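Local coordinates for MW1564 protein (Staphylococcus aureus, PDB 3NTV) that probably transfers a methyl group from S-adenosylmethionine to a hydroxyl of its acceptor, as caffeoyl-CoA O-methyltransferases do, at residues R57-L62 with D223-S228; D61-L66 with M145-A150; Q88-S93 with N122-I127; K157-Y162 with E206-Q211. All blocks are in the same frame, centred on the assembly; numbering follows the deposited sequence.

Interaction 1: residues R57-L62 with D223-S228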
loop_
_atom_site.group_PDB
_atom_site.type_symbol
_atom_site.label_atom_id
_atom_site.label_comp_id
_atom_site.label_asym_id
_atom_site.label_seq_id
_atom_site.Cartn_x
_atom_site.Cartn_y
_atom_site.Cartn_z
ATOM N N ARG A 57 10.263 -4.566 -6.691
ATOM C CA ARG A 57 9.177 -5.501 -6.911
ATOM C C ARG A 57 7.927 -5.284 -6.053
ATOM O O ARG A 57 6.821 -5.274 -6.592
ATOM C CB ARG A 57 9.669 -6.954 -6.789
ATOM C CG ARG A 57 8.573 -7.984 -7.074
ATOM C CD ARG A 57 8.111 -7.948 -8.539
ATOM N NE ARG A 57 6.969 -8.831 -8.774
ATOM C CZ ARG A 57 7.062 -10.111 -9.112
ATOM N NH1 ARG A 57 8.252 -10.684 -9.252
ATOM N NH2 ARG A 57 5.967 -10.835 -9.285
ATOM N N LEU A 58 8.088 -5.165 -4.727
ATOM C CA LEU A 58 6.895 -5.024 -3.885
ATOM C C LEU A 58 6.204 -3.689 -4.116
ATOM O O LEU A 58 4.974 -3.622 -4.109
ATOM C CB LEU A 58 7.218 -5.264 -2.394
ATOM C CG LEU A 58 7.744 -6.685 -2.080
ATOM C CD1 LEU A 58 8.038 -6.835 -0.597
ATOM C CD2 LEU A 58 6.755 -7.774 -2.520
ATOM N N THR A 59 6.993 -2.645 -4.376
ATOM C CA THR A 59 6.432 -1.306 -4.700
ATOM C C THR A 59 5.635 -1.408 -6.010
ATOM O O THR A 59 4.502 -0.927 -6.096
ATOM C CB THR A 59 7.593 -0.310 -4.895
ATOM O OG1 THR A 59 8.167 -0.064 -3.595
ATOM C CG2 THR A 59 7.130 1.008 -5.521
ATOM N N LEU A 60 6.230 -2.020 -7.031
ATOM C CA LEU A 60 5.551 -2.185 -8.316
ATOM C C LEU A 60 4.262 -2.957 -8.152
ATOM O O LEU A 60 3.244 -2.549 -8.688
ATOM C CB LEU A 60 6.468 -2.905 -9.316
ATOM C CG LEU A 60 5.790 -3.239 -10.626
ATOM C CD1 LEU A 60 5.858 -2.059 -11.582
ATOM C CD2 LEU A 60 6.338 -4.525 -11.188
ATOM N N ASP A 61 4.283 -4.069 -7.399
ATOM C CA ASP A 61 3.072 -4.866 -7.253
ATOM C C ASP A 61 1.944 -4.170 -6.485
ATOM O O ASP A 61 0.773 -4.358 -6.809
ATOM C CB ASP A 61 3.406 -6.264 -6.749
ATOM C CG ASP A 61 4.107 -7.118 -7.803
ATOM O OD1 ASP A 61 4.082 -6.738 -9.008
ATOM O OD2 ASP A 61 4.637 -8.174 -7.441
ATOM N N LEU A 62 2.305 -3.281 -5.564
ATOM C CA LEU A 62 1.316 -2.449 -4.900
ATOM C C LEU A 62 0.696 -1.465 -5.907
ATOM O O LEU A 62 -0.530 -1.312 -5.933
ATOM C CB LEU A 62 1.931 -1.659 -3.727
ATOM C CG LEU A 62 1.009 -0.584 -3.097
ATOM C CD1 LEU A 62 -0.282 -1.205 -2.503
ATOM C CD2 LEU A 62 1.742 0.118 -1.955
ATOM N N ASP A 223 12.223 1.746 -1.141
ATOM C CA ASP A 223 12.832 3.079 -1.053
ATOM C C ASP A 223 11.922 4.127 -0.436
ATOM O O ASP A 223 12.291 5.303 -0.415
ATOM C CB ASP A 223 13.220 3.526 -2.470
ATOM C CG ASP A 223 14.306 2.689 -3.095
ATOM O OD1 ASP A 223 15.251 2.319 -2.373
ATOM O OD2 ASP A 223 14.208 2.406 -4.312
ATOM N N GLY A 224 10.736 3.713 0.007
ATOM C CA GLY A 224 9.736 4.622 0.558
ATOM C C GLY A 224 8.746 5.002 -0.534
ATOM O O GLY A 224 9.156 5.287 -1.665
ATOM N N LEU A 225 7.438 4.973 -0.227
ATOM C CA LEU A 225 6.408 5.291 -1.212
ATOM C C LEU A 225 5.351 6.204 -0.617
ATOM O O LEU A 225 4.995 6.035 0.550
ATOM C CB LEU A 225 5.749 3.967 -1.697
ATOM C CG LEU A 225 4.840 4.065 -2.941
ATOM C CD1 LEU A 225 5.657 4.360 -4.193
ATOM C CD2 LEU A 225 4.067 2.772 -3.154
ATOM N N ALA A 226 4.895 7.189 -1.375
ATOM C CA ALA A 226 3.778 8.020 -0.941
ATOM C C ALA A 226 2.674 7.863 -1.955
ATOM O O ALA A 226 2.941 7.693 -3.165
ATOM C CB ALA A 226 4.162 9.477 -0.800
ATOM N N ILE A 227 1.435 7.890 -1.459
ATOM C CA ILE A 227 0.244 7.815 -2.281
ATOM C C ILE A 227 -0.573 9.045 -1.960
ATOM O O ILE A 227 -0.938 9.239 -0.785
ATOM C CB ILE A 227 -0.572 6.534 -2.022
ATOM C CG1 ILE A 227 0.249 5.260 -2.334
ATOM C CG2 ILE A 227 -1.933 6.559 -2.774
ATOM C CD1 ILE A 227 -0.451 3.979 -1.697
ATOM N N SER A 228 -0.886 9.840 -2.999
ATOM C CA SER A 228 -1.651 11.078 -2.858
ATOM C C SER A 228 -2.897 11.027 -3.709
ATOM O O SER A 228 -2.811 10.815 -4.912
ATOM C CB SER A 228 -0.811 12.295 -3.256
ATOM O OG SER A 228 0.402 12.390 -2.532
HETATM O O HOH W 1 10.096 1.913 -3.438
#
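L225 is the hub of the apolar contact, its two methyls divided between T59 and L62, which lie almost one helical turn apart. Its CD1 meets T59 CG2 at 3.9 Å, and its CD2 meets L62 CD2 at 3.7 Å. The fork reaches the helix because L225 CG stands trans to the backbone N (chi1 -168°), carrying both methyls up from the strand. L62 CD2 also leans toward the next inward-facing strand residue, with I227 CD1 at 4.4 Å, a looser touch than the one to L225. The backbones are close at the start of the contact, where the CA atoms of T59 and L225 are 7.5 Å apart.

The polar part is a single bridge through water 1. This water donates to T59 OG1 at 2.8 Å and accepts from D223 N at 3.1 Å, tying the helix to the loop just before the strand. T59 OG1 is further hydrogen-bonded to D222 OD2; the hydroxyl is thus held by the loop before the strand while the methyl packs on L225.

The short helix and strand axes run nearly parallel, 13° apart, with a closest approach of 11.0 Å. Strand 225-230 lies antiparallel between strands 170-175 and 214-219, and L225 also packs on I173. L62 rests on L219 of strand 214-219 and, across the dimer, on N217 of the second subunit, while L58 faces helix 22-33.

Interaction 2: residues D61-L66 with M145-A150; sequences DLIKQL and MIFIDA
D61 OD2, on the helix that brings I63 and L66 against M145 and F147, is gripped twice: by R57 NE in a salt bridge and by H33 ND1 in a hydrogen bond.

The contact itself is apolar. I63 splits its branches between two strand residues. CG2 lies 3.9 Å from the selenium SE of M145, a selenomethionine, whereas CD1 meets F147 CZ at 3.7 Å, the two side chains crossing at about a right angle. A bend at the end of the M145 chain (chi3 -83°) turns its CE toward the helix, 4.0 Å from I63 CG2 and 4.2 Å from L66 CB.

Helix and strand axes run nearly antiparallel, at 166°, and pass 11.7 Å apart. The strand lies between strands 74-78 and 170-175, so this is a helix laid on the central parallel strands, the layered packing of the Rossmann-like fold of class I methyltransferases.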
loop_
_atom_site.group_PDB
_atom_site.type_symbol
_atom_site.label_atom_id
_atom_site.label_comp_id
_atom_site.label_asym_id
_atom_site.label_seq_id
_atom_site.Cartn_x
_atom_site.Cartn_y
_atom_site.Cartn_z
ATOM N N ASP A 61 4.283 -4.069 -7.399
ATOM C CA ASP A 61 3.072 -4.866 -7.253
ATOM C C ASP A 61 1.944 -4.170 -6.485
ATOM O O ASP A 61 0.773 -4.358 -6.809
ATOM C CB ASP A 61 3.406 -6.264 -6.749
ATOM C CG ASP A 61 4.107 -7.118 -7.803
ATOM O OD1 ASP A 61 4.082 -6.738 -9.008
ATOM O OD2 ASP A 61 4.637 -8.174 -7.441
ATOM N N LEU A 62 2.305 -3.281 -5.564
ATOM C CA LEU A 62 1.316 -2.449 -4.900
ATOM C C LEU A 62 0.696 -1.465 -5.907
ATOM O O LEU A 62 -0.530 -1.312 -5.933
ATOM C CB LEU A 62 1.931 -1.659 -3.727
ATOM C CG LEU A 62 1.009 -0.584 -3.097
ATOM C CD1 LEU A 62 -0.282 -1.205 -2.503
ATOM C CD2 LEU A 62 1.742 0.118 -1.955
ATOM N N ILE A 63 1.535 -0.816 -6.733
ATOM C CA ILE A 63 1.033 0.171 -7.720
ATOM C C ILE A 63 0.104 -0.519 -8.728
ATOM O O ILE A 63 -0.941 0.030 -9.070
ATOM C CB ILE A 63 2.193 0.919 -8.413
ATOM C CG1 ILE A 63 3.012 1.760 -7.382
ATOM C CG2 ILE A 63 1.624 1.853 -9.495
ATOM C CD1 ILE A 63 4.385 2.222 -7.957
ATOM N N LYS A 64 0.454 -1.751 -9.159
ATOM C CA LYS A 64 -0.387 -2.531 -10.071
ATOM C C LYS A 64 -1.759 -2.766 -9.403
ATOM O O LYS A 64 -2.778 -2.676 -10.068
ATOM C CB LYS A 64 0.297 -3.853 -10.418
ATOM C CG LYS A 64 1.541 -3.629 -11.288
ATOM C CD LYS A 64 2.187 -4.927 -11.736
ATOM C CE LYS A 64 1.435 -5.659 -12.826
ATOM N NZ LYS A 64 2.214 -6.865 -13.251
ATOM N N GLN A 65 -1.782 -3.046 -8.075
ATOM C CA GLN A 65 -3.022 -3.249 -7.341
ATOM C C GLN A 65 -3.846 -1.946 -7.305
ATOM O O GLN A 65 -5.060 -1.983 -7.441
ATOM C CB GLN A 65 -2.711 -3.768 -5.920
ATOM C CG GLN A 65 -3.889 -4.426 -5.232
ATOM C CD GLN A 65 -4.012 -5.912 -5.516
ATOM O OE1 GLN A 65 -3.999 -6.740 -4.606
ATOM N NE2 GLN A 65 -4.174 -6.291 -6.774
ATOM N N LEU A 66 -3.168 -0.792 -7.146
ATOM C CA LEU A 66 -3.846 0.514 -7.118
ATOM C C LEU A 66 -4.474 0.794 -8.488
ATOM O O LEU A 66 -5.582 1.312 -8.551
ATOM C CB LEU A 66 -2.846 1.627 -6.743
ATOM C CG LEU A 66 -2.209 1.516 -5.345
ATOM C CD1 LEU A 66 -1.190 2.620 -5.110
ATOM C CD2 LEU A 66 -3.239 1.546 -4.282
HETATM N N MSE A 145 -3.334 8.676 -13.070
HETATM C CA MSE A 145 -2.198 8.467 -12.156
HETATM C C MSE A 145 -0.952 9.148 -12.738
HETATM O O MSE A 145 -0.722 9.112 -13.952
HETATM C CB MSE A 145 -1.932 6.934 -11.992
HETATM C CG MSE A 145 -0.674 6.594 -11.189
HETATM SE SE MSE A 145 -0.381 4.661 -11.228
HETATM C CE MSE A 145 -1.579 4.168 -9.793
ATOM N N ILE A 146 -0.170 9.774 -11.843
ATOM C CA ILE A 146 1.126 10.360 -12.150
ATOM C C ILE A 146 2.131 9.602 -11.267
ATOM O O ILE A 146 1.903 9.443 -10.058
ATOM C CB ILE A 146 1.154 11.897 -11.937
ATOM C CG1 ILE A 146 0.180 12.594 -12.934
ATOM C CG2 ILE A 146 2.602 12.423 -12.129
ATOM C CD1 ILE A 146 -0.008 14.107 -12.762
ATOM N N PHE A 147 3.242 9.163 -11.859
ATOM C CA PHE A 147 4.284 8.429 -11.117
ATOM C C PHE A 147 5.586 9.201 -11.150
ATOM O O PHE A 147 6.133 9.453 -12.221
ATOM C CB PHE A 147 4.419 7.019 -11.705
ATOM C CG PHE A 147 5.354 6.049 -11.008
ATOM C CD1 PHE A 147 5.528 6.092 -9.626
ATOM C CD2 PHE A 147 5.967 5.024 -11.718
ATOM C CE1 PHE A 147 6.353 5.166 -8.971
ATOM C CE2 PHE A 147 6.777 4.084 -11.060
ATOM C CZ PHE A 147 6.958 4.162 -9.689
ATOM N N ILE A 148 6.041 9.658 -9.978
ATOM C CA ILE A 148 7.255 10.487 -9.837
ATOM C C ILE A 148 8.244 9.871 -8.836
ATOM O O ILE A 148 7.838 9.134 -7.945
ATOM C CB ILE A 148 6.795 11.899 -9.328
ATOM C CG1 ILE A 148 5.953 12.637 -10.374
ATOM C CG2 ILE A 148 7.967 12.801 -8.893
ATOM C CD1 ILE A 148 5.090 13.827 -9.680
ATOM N N ASP A 149 9.535 10.200 -8.971
ATOM C CA ASP A 149 10.575 9.829 -8.015
ATOM C C ASP A 149 10.928 11.126 -7.274
ATOM O O ASP A 149 11.302 12.111 -7.918
ATOM C CB ASP A 149 11.778 9.235 -8.739
ATOM C CG ASP A 149 12.955 8.781 -7.886
ATOM O OD1 ASP A 149 13.325 9.512 -6.937
ATOM O OD2 ASP A 149 13.553 7.736 -8.211
ATOM N N ALA A 150 10.779 11.154 -5.928
ATOM C CA ALA A 150 11.033 12.382 -5.148
ATOM C C ALA A 150 12.447 12.941 -5.307
ATOM O O ALA A 150 12.658 14.134 -5.108
ATOM C CB ALA A 150 10.778 12.127 -3.677
#

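Interaction 3: residues Q88-S93 with N122-I127; sequences QFASIS and NQVRII
A90, with the carbonyl of S93, is set against Q123, and the A90 methyl also meets V124. At the start of the segment, the carbonyl O of Q88 accepts a 2.7 Å hydrogen bond from S91 OG, which reaches back across one turn with the donor tilted 28° from the carbonyl plane. F89 turns its ring away from the strand. A90 comes next and carries the apolar contact: its CB sits 4.1 Å from V124 CG2 and 3.9 Å from Q123 CB, a methyl set against two neighbouring residues where the strand begins. The backbones are close here, the CA atoms of A90 and Q123 being 6.4 Å apart. Beyond CG the Q123 chain runs extended (chi2 -171°), which places its CD 3.7 Å from A90 O. By S93 the chain has left the helix; its carbonyl also faces the amide end of Q123, and its OG is hydrogen-bonded to D95.

The contact joins the later part of helix 84-90 and the residues after it to the beginning of strand 124-128, an outermost strand of the sheet within this chain. F89 fits against I63 and I67 of helix 57-70 and V98 of strand 97-102, while V124 is backed by L115 of helix 105-117.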
loop_
_atom_site.group_PDB
_atom_site.type_symbol
_atom_site.label_atom_id
_atom_site.label_comp_id
_atom_site.label_asym_id
_atom_site.label_seq_id
_atom_site.Cartn_x
_atom_site.Cartn_y
_atom_site.Cartn_z
ATOM N N GLN A 88 5.074 -3.010 -17.283
ATOM C CA GLN A 88 4.363 -3.716 -16.222
ATOM C C GLN A 88 2.954 -3.142 -16.055
ATOM O O GLN A 88 1.998 -3.895 -15.945
ATOM C CB GLN A 88 5.160 -3.670 -14.903
ATOM C CG GLN A 88 6.377 -4.600 -14.912
ATOM C CD GLN A 88 6.032 -6.052 -14.645
ATOM O OE1 GLN A 88 4.885 -6.460 -14.708
ATOM N NE2 GLN A 88 7.027 -6.865 -14.315
ATOM N N PHE A 89 2.814 -1.811 -16.117
ATOM C CA PHE A 89 1.485 -1.197 -15.996
ATOM C C PHE A 89 0.630 -1.511 -17.230
ATOM O O PHE A 89 -0.544 -1.849 -17.082
ATOM C CB PHE A 89 1.591 0.328 -15.818
ATOM C CG PHE A 89 2.400 0.810 -14.625
ATOM C CD1 PHE A 89 2.498 0.042 -13.472
ATOM C CD2 PHE A 89 3.018 2.054 -14.642
ATOM C CE1 PHE A 89 3.211 0.507 -12.356
ATOM C CE2 PHE A 89 3.741 2.506 -13.535
ATOM C CZ PHE A 89 3.833 1.724 -12.407
ATOM N N ALA A 90 1.211 -1.385 -18.439
ATOM C CA ALA A 90 0.475 -1.656 -19.677
ATOM C C ALA A 90 0.040 -3.124 -19.761
ATOM O O ALA A 90 -1.002 -3.414 -20.351
ATOM C CB ALA A 90 1.331 -1.301 -20.882
ATOM N N SER A 91 0.810 -4.039 -19.113
ATOM C CA SER A 91 0.485 -5.471 -19.131
ATOM C C SER A 91 -0.800 -5.822 -18.410
ATOM O O SER A 91 -1.340 -6.918 -18.612
ATOM C CB SER A 91 1.656 -6.309 -18.617
ATOM O OG SER A 91 1.720 -6.250 -17.199
ATOM N N ILE A 92 -1.286 -4.924 -17.521
ATOM C CA ILE A 92 -2.501 -5.192 -16.757
ATOM C C ILE A 92 -3.776 -5.290 -17.620
ATOM O O ILE A 92 -4.645 -6.152 -17.380
ATOM C CB ILE A 92 -2.653 -4.163 -15.605
ATOM C CG1 ILE A 92 -1.460 -4.220 -14.653
ATOM C CG2 ILE A 92 -4.011 -4.334 -14.860
ATOM C CD1 ILE A 92 -1.376 -2.942 -13.715
ATOM N N SER A 93 -3.899 -4.396 -18.613
ATOM C CA SER A 93 -5.077 -4.337 -19.458
ATOM C C SER A 93 -4.714 -3.712 -20.799
ATOM O O SER A 93 -3.877 -2.805 -20.846
ATOM C CB SER A 93 -6.151 -3.494 -18.767
ATOM O OG SER A 93 -7.404 -3.571 -19.426
ATOM N N ASN A 122 2.116 0.382 -28.919
ATOM C CA ASN A 122 0.803 0.998 -29.058
ATOM C C ASN A 122 0.275 1.503 -27.708
ATOM O O ASN A 122 -0.575 2.387 -27.685
ATOM C CB ASN A 122 -0.202 -0.003 -29.671
ATOM C CG ASN A 122 -0.388 -1.271 -28.885
ATOM O OD1 ASN A 122 0.577 -1.884 -28.405
ATOM N ND2 ASN A 122 -1.628 -1.764 -28.856
ATOM N N GLN A 123 0.731 0.913 -26.585
ATOM C CA GLN A 123 0.232 1.327 -25.281
ATOM C C GLN A 123 1.134 2.333 -24.579
ATOM O O GLN A 123 0.650 3.056 -23.698
ATOM C CB GLN A 123 0.085 0.112 -24.351
ATOM C CG GLN A 123 -1.069 -0.799 -24.764
ATOM C CD GLN A 123 -1.311 -1.842 -23.713
ATOM O OE1 GLN A 123 -1.870 -1.573 -22.628
ATOM N NE2 GLN A 123 -0.881 -3.043 -23.996
ATOM N N VAL A 124 2.440 2.340 -24.906
ATOM C CA VAL A 124 3.402 3.214 -24.230
ATOM C C VAL A 124 4.005 4.235 -25.189
ATOM O O VAL A 124 4.515 3.865 -26.246
ATOM C CB VAL A 124 4.524 2.396 -23.520
ATOM C CG1 VAL A 124 5.517 3.302 -22.766
ATOM C CG2 VAL A 124 3.934 1.326 -22.600
ATOM N N ARG A 125 4.002 5.503 -24.772
ATOM C CA ARG A 125 4.569 6.614 -25.534
ATOM C C ARG A 125 5.765 7.146 -24.748
ATOM O O ARG A 125 5.615 7.500 -23.576
ATOM C CB ARG A 125 3.468 7.693 -25.686
ATOM C CG ARG A 125 3.905 9.080 -26.110
ATOM C CD ARG A 125 2.690 9.954 -26.408
ATOM N NE ARG A 125 2.005 10.464 -25.208
ATOM C CZ ARG A 125 1.160 11.490 -25.243
ATOM N NH1 ARG A 125 0.913 12.114 -26.387
ATOM N NH2 ARG A 125 0.566 11.907 -24.133
ATOM N N ILE A 126 6.935 7.226 -25.388
ATOM C CA ILE A 126 8.130 7.783 -24.755
ATOM C C ILE A 126 8.256 9.207 -25.246
ATOM O O ILE A 126 8.332 9.436 -26.456
ATOM C CB ILE A 126 9.418 6.958 -25.075
ATOM C CG1 ILE A 126 9.294 5.518 -24.551
ATOM C CG2 ILE A 126 10.696 7.670 -24.495
ATOM C CD1 ILE A 126 10.334 4.559 -25.113
ATOM N N ILE A 127 8.294 10.160 -24.310
ATOM C CA ILE A 127 8.456 11.572 -24.633
ATOM C C ILE A 127 9.926 11.871 -24.310
ATOM O O ILE A 127 10.345 11.769 -23.160
ATOM C CB ILE A 127 7.454 12.469 -23.833
ATOM C CG1 ILE A 127 5.981 12.072 -24.092
ATOM C CG2 ILE A 127 7.691 13.979 -24.118
ATOM C CD1 ILE A 127 5.454 12.268 -25.556
#

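Interaction 4: residues K157-Y162 with E206-Q211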
loop_
_atom_site.group_PDB
_atom_site.type_symbol
_atom_site.label_atom_id
_atom_site.label_comp_id
_atom_site.label_asym_id
_atom_site.label_seq_id
_atom_site.Cartn_x
_atom_site.Cartn_y
_atom_site.Cartn_z
ATOM N N LYS A 157 8.714 20.779 -8.723
ATOM C CA LYS A 157 8.287 21.476 -9.935
ATOM C C LYS A 157 7.499 20.532 -10.827
ATOM O O LYS A 157 6.490 20.935 -11.363
ATOM C CB LYS A 157 9.494 22.042 -10.700
ATOM C CG LYS A 157 10.083 23.309 -10.097
ATOM C CD LYS A 157 11.207 23.838 -10.984
ATOM C CE LYS A 157 11.741 25.170 -10.524
ATOM N NZ LYS A 157 12.537 25.837 -11.592
ATOM N N PHE A 158 7.932 19.265 -10.955
ATOM C CA PHE A 158 7.213 18.296 -11.788
ATOM C C PHE A 158 5.813 18.079 -11.250
ATOM O O PHE A 158 4.874 18.068 -12.034
ATOM C CB PHE A 158 7.983 16.967 -11.921
ATOM C CG PHE A 158 9.380 17.052 -12.487
ATOM C CD1 PHE A 158 9.753 18.102 -13.326
ATOM C CD2 PHE A 158 10.318 16.067 -12.208
ATOM C CE1 PHE A 158 11.052 18.176 -13.836
ATOM C CE2 PHE A 158 11.612 16.141 -12.721
ATOM C CZ PHE A 158 11.969 17.186 -13.547
ATOM N N PHE A 159 5.656 17.975 -9.911
ATOM C CA PHE A 159 4.325 17.842 -9.328
ATOM C C PHE A 159 3.458 19.052 -9.701
ATOM O O PHE A 159 2.337 18.871 -10.145
ATOM C CB PHE A 159 4.434 17.693 -7.807
ATOM C CG PHE A 159 3.164 17.367 -7.065
ATOM C CD1 PHE A 159 2.980 16.111 -6.488
ATOM C CD2 PHE A 159 2.173 18.334 -6.881
ATOM C CE1 PHE A 159 1.807 15.815 -5.778
ATOM C CE2 PHE A 159 1.010 18.043 -6.155
ATOM C CZ PHE A 159 0.837 16.789 -5.605
ATOM N N GLU A 160 3.991 20.292 -9.567
ATOM C CA GLU A 160 3.203 21.493 -9.901
ATOM C C GLU A 160 2.855 21.584 -11.397
ATOM O O GLU A 160 1.733 21.951 -11.743
ATOM C CB GLU A 160 3.948 22.773 -9.465
ATOM C CG GLU A 160 4.164 22.895 -7.965
ATOM C CD GLU A 160 5.046 24.054 -7.540
ATOM O OE1 GLU A 160 6.094 24.283 -8.187
ATOM O OE2 GLU A 160 4.714 24.701 -6.522
ATOM N N ILE A 161 3.801 21.221 -12.282
ATOM C CA ILE A 161 3.587 21.291 -13.734
ATOM C C ILE A 161 2.523 20.316 -14.237
ATOM O O ILE A 161 1.694 20.693 -15.062
ATOM C CB ILE A 161 4.920 21.088 -14.527
ATOM C CG1 ILE A 161 5.919 22.248 -14.299
ATOM C CG2 ILE A 161 4.690 20.879 -16.039
ATOM C CD1 ILE A 161 7.374 21.904 -14.744
ATOM N N TYR A 162 2.578 19.043 -13.770
ATOM C CA TYR A 162 1.766 17.978 -14.344
ATOM C C TYR A 162 0.449 17.647 -13.666
ATOM O O TYR A 162 -0.462 17.170 -14.347
ATOM C CB TYR A 162 2.626 16.706 -14.579
ATOM C CG TYR A 162 3.751 16.946 -15.571
ATOM C CD1 TYR A 162 3.491 17.064 -16.938
ATOM C CD2 TYR A 162 5.058 17.162 -15.135
ATOM C CE1 TYR A 162 4.512 17.332 -17.849
ATOM C CE2 TYR A 162 6.089 17.440 -16.040
ATOM C CZ TYR A 162 5.807 17.523 -17.397
ATOM O OH TYR A 162 6.805 17.752 -18.314
ATOM N N GLU A 206 7.688 17.302 3.100
ATOM C CA GLU A 206 7.058 18.352 3.907
ATOM C C GLU A 206 6.148 19.214 3.051
ATOM O O GLU A 206 5.071 19.578 3.491
ATOM C CB GLU A 206 8.128 19.239 4.569
ATOM C CG GLU A 206 8.954 18.544 5.633
ATOM C CD GLU A 206 8.300 18.295 6.983
ATOM O OE1 GLU A 206 8.852 17.475 7.751
ATOM O OE2 GLU A 206 7.254 18.918 7.282
ATOM N N TRP A 207 6.580 19.557 1.838
ATOM C CA TRP A 207 5.788 20.393 0.946
ATOM C C TRP A 207 4.518 19.616 0.510
ATOM O O TRP A 207 3.426 20.179 0.478
ATOM C CB TRP A 207 6.652 20.778 -0.256
ATOM C CG TRP A 207 5.920 21.475 -1.351
ATOM C CD1 TRP A 207 5.692 22.814 -1.467
ATOM C CD2 TRP A 207 5.365 20.866 -2.521
ATOM N NE1 TRP A 207 5.010 23.077 -2.633
ATOM C CE2 TRP A 207 4.822 21.899 -3.314
ATOM C CE3 TRP A 207 5.306 19.540 -2.996
ATOM C CZ2 TRP A 207 4.194 21.649 -4.540
ATOM C CZ3 TRP A 207 4.701 19.296 -4.218
ATOM C CH2 TRP A 207 4.135 20.339 -4.965
ATOM N N LEU A 208 4.674 18.316 0.221
ATOM C CA LEU A 208 3.557 17.473 -0.216
ATOM C C LEU A 208 2.438 17.374 0.813
ATOM O O LEU A 208 1.273 17.564 0.456
ATOM C CB LEU A 208 4.067 16.087 -0.599
ATOM C CG LEU A 208 3.021 15.044 -1.040
ATOM C CD1 LEU A 208 2.301 15.504 -2.291
ATOM C CD2 LEU A 208 3.707 13.718 -1.280
ATOM N N ILE A 209 2.785 17.092 2.077
ATOM C CA ILE A 209 1.794 16.974 3.148
ATOM C C ILE A 209 1.003 18.264 3.374
ATOM O O ILE A 209 -0.092 18.200 3.931
ATOM C CB ILE A 209 2.379 16.424 4.467
ATOM C CG1 ILE A 209 3.432 17.360 5.087
ATOM C CG2 ILE A 209 2.904 15.025 4.280
ATOM C CD1 ILE A 209 3.833 17.051 6.550
ATOM N N LYS A 210 1.566 19.415 2.958
ATOM C CA LYS A 210 0.946 20.734 3.108
ATOM C C LYS A 210 0.076 21.176 1.921
ATOM O O LYS A 210 -0.474 22.277 1.956
ATOM C CB LYS A 210 1.992 21.810 3.487
ATOM C CG LYS A 210 2.760 21.548 4.790
ATOM C CD LYS A 210 1.870 21.431 6.037
ATOM C CE LYS A 210 2.669 21.293 7.313
ATOM N NZ LYS A 210 2.442 19.978 7.967
ATOM N N GLN A 211 -0.068 20.327 0.882
ATOM C CA GLN A 211 -0.911 20.652 -0.276
ATOM C C GLN A 211 -2.375 20.385 0.124
ATOM O O GLN A 211 -2.709 19.232 0.409
ATOM C CB GLN A 211 -0.498 19.834 -1.526
ATOM C CG GLN A 211 0.957 20.017 -2.007
ATOM C CD GLN A 211 1.308 21.445 -2.351
ATOM O OE1 GLN A 211 2.001 22.137 -1.597
ATOM N NE2 GLN A 211 0.830 21.920 -3.490
#
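The six-membered ring of W207 drives its edge into one face of the F159 ring, an offset edge-to-face pair with centroids 5.2 Å apart and planes at 88°. W207 CZ3 lies over that face, and the neighbouring CH2 makes the closest approach, 3.4 Å from F159 CD2. The amide end of Q211 lies over one face of the indole. Both rings are thrown forward by the same torsion: F159 CG and W207 CG each stand trans to the backbone N (chi1 -172° and 172°), which points both rings at each other across the gap between the helices.

E160 comes alongside, its CG 3.6 Å from W207 CZ2 and its carboxylate plane steeply inclined to the indole. Both the CG methylene and the carboxylate meet the ring, OE2 lying 3.7 Å from W207 CZ2, at the exposed margin of the contact. On the inner side, L208 CD1 meets F159 CE1 at 3.5 Å, the two side chains crossing at about a right angle. F159 thus has the tryptophan on one face and the leucine methyl at an oblique approach, and Y214 adds a second edge-to-face partner.

L208 also touches T216 of strand 214-219. The arrangement is aromatic packing between helices 155-162 and 192-209, neighbours on one face of the sheet in the alpha/beta/alpha sandwich of Rossmann-like methyltransferases.

From the N terminus, helix 57-70 opens the two longest-reaching contacts: interaction 1 closes a loop of 160 residues on strand 225-230, and interaction 2, sharing D61 and L62, closes a shorter one on strand 143-149. Interaction 3 lies within both loops, joining helix 84-90 to strand 124-128. Interaction 4 follows interaction 2 in series and lies within the loop of interaction 1; none cross. K64 NZ and Q88 OE1 link interactions 2 and 3 by a probable hydrogen bond, and L66 packs on I227 between interactions 2 and 1. On the sheet's other face, I148 of interaction 2 packs on F159, and A226 and S228 of interaction 1 pack on L208, joining both to interaction 4.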